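Local coordinates for D-alanyl-D-alanine carboxypeptidase DacB2 (PDB 4RYE), which cleaves the terminal D-Ala-D-Ala of synthetic stem pentapeptides in vitro and probably trims peptidoglycan as a serine D,D-carboxypeptidase, at residues A[40-45]-A[150-155]; A[44-49]-A[210-215]. All coordinates share one frame; numbering follows the deposited sequence.

Contact 1. Residues A[40-45]-A[150-155]; sequences NVAHPP and SGASTA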
loop_
_atom_site.group_PDB
_atom_site.type_symbol
_atom_site.label_atom_id
_atom_site.label_comp_id
_atom_site.label_asym_id
_atom_site.label_seq_id
_atom_site.Cartn_x
_atom_site.Cartn_y
_atom_site.Cartn_z
ATOM N N ASN A 40 -9.961 -6.530 12.007
ATOM C CA ASN A 40 -8.999 -6.230 13.070
ATOM C C ASN A 40 -8.058 -7.399 13.383
ATOM O O ASN A 40 -7.326 -7.367 14.372
ATOM C CB ASN A 40 -9.720 -5.794 14.352
ATOM C CG ASN A 40 -10.588 -4.565 14.144
ATOM O OD1 ASN A 40 -10.171 -3.594 13.514
ATOM N ND2 ASN A 40 -11.809 -4.614 14.655
ATOM N N VAL A 41 -8.086 -8.433 12.546
ATOM C CA VAL A 41 -7.213 -9.590 12.746
ATOM C C VAL A 41 -5.847 -9.313 12.114
ATOM O O VAL A 41 -5.769 -8.939 10.939
ATOM C CB VAL A 41 -7.843 -10.875 12.158
ATOM C CG1 VAL A 41 -6.838 -12.021 12.154
ATOM C CG2 VAL A 41 -9.098 -11.260 12.942
ATOM N N ALA A 42 -4.772 -9.486 12.888
ATOM C CA ALA A 42 -3.422 -9.152 12.415
ATOM C C ALA A 42 -2.843 -10.214 11.487
ATOM O O ALA A 42 -2.925 -11.410 11.762
ATOM C CB ALA A 42 -2.466 -8.908 13.598
ATOM N N HIS A 43 -2.258 -9.753 10.386
ATOM C CA HIS A 43 -1.548 -10.607 9.433
ATOM C C HIS A 43 -0.347 -9.810 8.928
ATOM O O HIS A 43 -0.304 -8.590 9.078
ATOM C CB HIS A 43 -2.451 -10.994 8.248
ATOM C CG HIS A 43 -3.546 -11.950 8.603
ATOM N ND1 HIS A 43 -3.309 -13.266 8.950
ATOM C CD2 HIS A 43 -4.892 -11.783 8.661
ATOM C CE1 HIS A 43 -4.459 -13.865 9.205
ATOM N NE2 HIS A 43 -5.434 -12.988 9.041
ATOM N N PRO A 44 0.648 -10.495 8.354
ATOM C CA PRO A 44 1.782 -9.763 7.775
ATOM C C PRO A 44 1.318 -8.907 6.601
ATOM O O PRO A 44 0.470 -9.351 5.824
ATOM C CB PRO A 44 2.713 -10.885 7.294
ATOM C CG PRO A 44 2.356 -12.074 8.195
ATOM C CD PRO A 44 0.867 -11.953 8.374
ATOM N N PRO A 45 1.853 -7.686 6.484
ATOM C CA PRO A 45 1.396 -6.751 5.455
ATOM C C PRO A 45 2.106 -6.877 4.108
ATOM O O PRO A 45 1.581 -6.369 3.113
ATOM C CB PRO A 45 1.736 -5.396 6.072
ATOM C CG PRO A 45 2.981 -5.663 6.871
ATOM C CD PRO A 45 2.730 -7.033 7.476
ATOM N N SER A 150 7.864 -11.107 10.489
ATOM C CA SER A 150 7.128 -10.734 9.277
ATOM C C SER A 150 6.438 -9.388 9.419
ATOM O O SER A 150 6.051 -8.768 8.422
ATOM C CB SER A 150 6.075 -11.796 8.933
ATOM O OG SER A 150 6.682 -13.045 8.647
ATOM N N GLY A 151 6.267 -8.941 10.656
ATOM C CA GLY A 151 5.536 -7.709 10.901
ATOM C C GLY A 151 4.044 -7.984 10.901
ATOM O O GLY A 151 3.605 -9.134 10.723
ATOM N N ALA A 152 3.254 -6.930 11.086
ATOM C CA ALA A 152 1.822 -7.096 11.246
ATOM C C ALA A 152 1.080 -5.841 10.862
ATOM O O ALA A 152 1.561 -4.732 11.081
ATOM C CB ALA A 152 1.492 -7.456 12.689
ATOM N N SER A 153 -0.107 -6.029 10.295
ATOM C CA SER A 153 -1.088 -4.949 10.212
ATOM C C SER A 153 -2.474 -5.577 10.154
ATOM O O SER A 153 -2.611 -6.799 10.242
ATOM C CB SER A 153 -0.831 -4.045 8.996
ATOM O OG SER A 153 -1.599 -2.842 9.107
ATOM N N THR A 154 -3.504 -4.751 10.017
ATOM C CA THR A 154 -4.867 -5.258 9.906
ATOM C C THR A 154 -5.492 -4.533 8.734
ATOM O O THR A 154 -4.980 -3.486 8.315
ATOM C CB THR A 154 -5.697 -4.994 11.179
ATOM O OG1 THR A 154 -5.823 -3.579 11.389
ATOM C CG2 THR A 154 -5.030 -5.642 12.412
ATOM N N ALA A 155 -6.574 -5.081 8.191
ATOM C CA ALA A 155 -7.291 -4.410 7.109
ATOM C C ALA A 155 -7.697 -3.001 7.546
ATOM O O ALA A 155 -7.546 -2.032 6.800
ATOM C CB ALA A 155 -8.516 -5.229 6.687
HETATM O O HOH W 1 -7.243 -3.250 13.620
HETATM O O HOH W 2 -7.349 -7.844 9.089
#
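A single antiparallel bridge of the hydrogen-bonded kind ties His43 to Ser153 where the loop leading from strand 32-37 to helix 50-60 runs past the loop that enters helix 155-166. His43 N gives its hydrogen to Ser153 O at 3.0 Å, and Ser153 N returns the bond to His43 O at 2.8 Å, both nearly straight at 167° and 165°. Ser153 O also meets the alpha hydrogen of Ala42, and His43 O that of Ala152. Beside the bridge the methyls of Ala42 and Ala152 meet, CB to CB at 4.3 Å, so alanine fits there without pushing the chains apart. The pairing cannot continue in the same way past Pro44, because Pro45, next in register to give an N-H across, has none; Pro44 CB and CG lie against Ser150 CB, CG at 3.8 Å. Pro45 sets its CD over the Gly151-Ala152 peptide, 3.6 Å from Ala152 N, while its CB touches Ser153 CB. Gly151 takes a positive phi (82°), readily adopted without a side chain. At the other end Thr154 divides its two branches: CG2, anti to the carbonyl carbon, packs on Asn40 O at 3.5 Å, whereas OG1 caps helix 155-166. A water bridges OG1 to Asn40 OD1. Ser150 OG and Ser153 OG turn to Asp145 and Thr136, and the His43 ring stacks on Tyr236. The backbone thus supplies the direct polar grip, and two N-H groups of the helix's first turn are met, that of Asp157 by Thr154 OG1 and that of Ala155 by a water shared with Val41 O.

Contact 2. Residues A[44-49]-A[210-215]; sequences PPASTI and GYTNAA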
loop_
_atom_site.group_PDB
_atom_site.type_symbol
_atom_site.label_atom_id
_atom_site.label_comp_id
_atom_site.label_asym_id
_atom_site.label_seq_id
_atom_site.Cartn_x
_atom_site.Cartn_y
_atom_site.Cartn_z
ATOM N N PRO A 44 0.648 -10.495 8.354
ATOM C CA PRO A 44 1.782 -9.763 7.775
ATOM C C PRO A 44 1.318 -8.907 6.601
ATOM O O PRO A 44 0.470 -9.351 5.824
ATOM C CB PRO A 44 2.713 -10.885 7.294
ATOM C CG PRO A 44 2.356 -12.074 8.195
ATOM C CD PRO A 44 0.867 -11.953 8.374
ATOM N N PRO A 45 1.853 -7.686 6.484
ATOM C CA PRO A 45 1.396 -6.751 5.455
ATOM C C PRO A 45 2.106 -6.877 4.108
ATOM O O PRO A 45 1.581 -6.369 3.113
ATOM C CB PRO A 45 1.736 -5.396 6.072
ATOM C CG PRO A 45 2.981 -5.663 6.871
ATOM C CD PRO A 45 2.730 -7.033 7.476
ATOM N N ALA A 46 3.263 -7.537 4.068
ATOM C CA ALA A 46 4.114 -7.500 2.880
ATOM C C ALA A 46 4.267 -6.054 2.400
ATOM O O ALA A 46 4.320 -5.133 3.213
ATOM C CB ALA A 46 3.556 -8.392 1.768
ATOM N N SER A 47 4.303 -5.859 1.082
ATOM C CA SER A 47 4.633 -4.556 0.496
ATOM C C SER A 47 3.590 -3.460 0.726
ATOM O O SER A 47 3.846 -2.301 0.408
ATOM C CB SER A 47 4.913 -4.691 -1.011
ATOM O OG SER A 47 6.234 -5.136 -1.264
ATOM N N THR A 48 2.420 -3.794 1.260
ATOM C CA THR A 48 1.485 -2.722 1.618
ATOM C C THR A 48 2.111 -1.780 2.644
ATOM O O THR A 48 1.778 -0.595 2.698
ATOM C CB THR A 48 0.139 -3.244 2.153
ATOM O OG1 THR A 48 0.355 -4.040 3.330
ATOM C CG2 THR A 48 -0.590 -4.043 1.080
ATOM N N ILE A 49 3.034 -2.305 3.446
ATOM C CA ILE A 49 3.715 -1.496 4.451
ATOM C C ILE A 49 4.595 -0.415 3.811
ATOM O O ILE A 49 4.977 0.547 4.475
ATOM C CB ILE A 49 4.542 -2.364 5.433
ATOM C CG1 ILE A 49 4.571 -1.736 6.832
ATOM C CG2 ILE A 49 5.961 -2.563 4.925
ATOM C CD1 ILE A 49 3.216 -1.647 7.504
ATOM N N GLY A 210 0.877 -6.458 -2.433
ATOM C CA GLY A 210 2.003 -7.111 -1.786
ATOM C C GLY A 210 1.900 -8.621 -1.781
ATOM O O GLY A 210 0.803 -9.184 -1.847
ATOM N N TYR A 211 3.045 -9.289 -1.702
ATOM C CA TYR A 211 3.053 -10.727 -1.497
ATOM C C TYR A 211 4.322 -11.156 -0.789
ATOM O O TYR A 211 5.406 -10.679 -1.107
ATOM C CB TYR A 211 2.941 -11.505 -2.823
ATOM C CG TYR A 211 3.013 -13.010 -2.607
ATOM C CD1 TYR A 211 1.874 -13.740 -2.303
ATOM C CD2 TYR A 211 4.226 -13.689 -2.662
ATOM C CE1 TYR A 211 1.930 -15.099 -2.079
ATOM C CE2 TYR A 211 4.292 -15.052 -2.436
ATOM C CZ TYR A 211 3.139 -15.751 -2.148
ATOM O OH TYR A 211 3.192 -17.106 -1.925
ATOM N N THR A 212 4.168 -12.055 0.176
ATOM C CA THR A 212 5.269 -12.867 0.680
ATOM C C THR A 212 4.653 -14.207 1.023
ATOM O O THR A 212 3.432 -14.341 1.049
ATOM C CB THR A 212 5.937 -12.304 1.961
ATOM O OG1 THR A 212 5.004 -12.353 3.043
ATOM C CG2 THR A 212 6.449 -10.869 1.770
ATOM N N ASN A 213 5.490 -15.196 1.300
ATOM C CA ASN A 213 4.989 -16.507 1.681
ATOM C C ASN A 213 4.178 -16.421 2.979
ATOM O O ASN A 213 3.129 -17.046 3.110
ATOM C CB ASN A 213 6.147 -17.498 1.820
ATOM C CG ASN A 213 5.685 -18.936 1.766
ATOM O OD1 ASN A 213 4.864 -19.303 0.921
ATOM N ND2 ASN A 213 6.197 -19.761 2.675
ATOM N N ALA A 214 4.658 -15.625 3.930
ATOM C CA ALA A 214 3.977 -15.472 5.216
ATOM C C ALA A 214 2.722 -14.592 5.141
ATOM O O ALA A 214 1.744 -14.844 5.846
ATOM C CB ALA A 214 4.944 -14.935 6.272
ATOM N N ALA A 215 2.755 -13.557 4.302
ATOM C CA ALA A 215 1.626 -12.638 4.173
ATOM C C ALA A 215 0.548 -13.149 3.235
ATOM O O ALA A 215 -0.610 -12.716 3.315
ATOM C CB ALA A 215 2.107 -11.275 3.684
HETATM O O HOH W 3 -1.554 -10.926 5.104
HETATM O O HOH W 4 5.757 -7.840 -0.781
#
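Ala46 takes the unusual backbone angles 47°/-143°, turning its CB onto strand 204-212, and Ser47 follows with OG anti to the carbonyl carbon (chi1 -81°), beside its backbone N. Ala46 CB sits over the Gly210-Tyr211 peptide, 3.6 Å from Tyr211 N, and also touches Thr212 CG2 and Ala215 CB, a niche suited to a methyl. Ser47 CB rests on Gly210 CA at 3.9 Å; Gly210, with only hydrogens on CA, lets the Ser47 backbone come this near. Ala215 CB packs against Pro44 CB at 3.7 Å and lies 3.3 Å from Pro44 O, and a water donates to both Pro44 O and Ala215 O. Thr212 OG1 accepts from Ala215 N at 2.8 Å, an ST motif that shapes the turn bearing this methyl. Pro45 O takes Thr48 OG1 at 2.6 Å and Thr48 N from one face of its plane, and also Thr218 OG1. Ser47, inferred to form the acyl-ester, begins the SxxK motif; its OG bonds Lys50 NZ, Ser102 OG and a water. That water lies 3.1 Å from Ser47 N and accepts from Tyr211 N at 3.2 Å, two backbone nitrogens that, as in related penicillin-binding proteins, probably form the oxyanion hole.

Contacts 1 and 2 start from the same loop between strand 32-37 and helix 50-60, share Pro44 and Pro45, and have centres 9 Å apart. Along the chain 40-49 comes first, then 150-155 at the entry to helix 155-166, and last 210-215, at the end of strand 204-212 on the edge of the six-stranded antiparallel sheet. The partner segments also meet each other, Ser150 OG lying 3.5 Å from Ala214 CB. The loop is thus held on the helical side by contact 1 and on the sheet by contact 2, just ahead of the helix carrying Lys50, where the active site of this beta-lactamase-clan fold opens between helices and sheet.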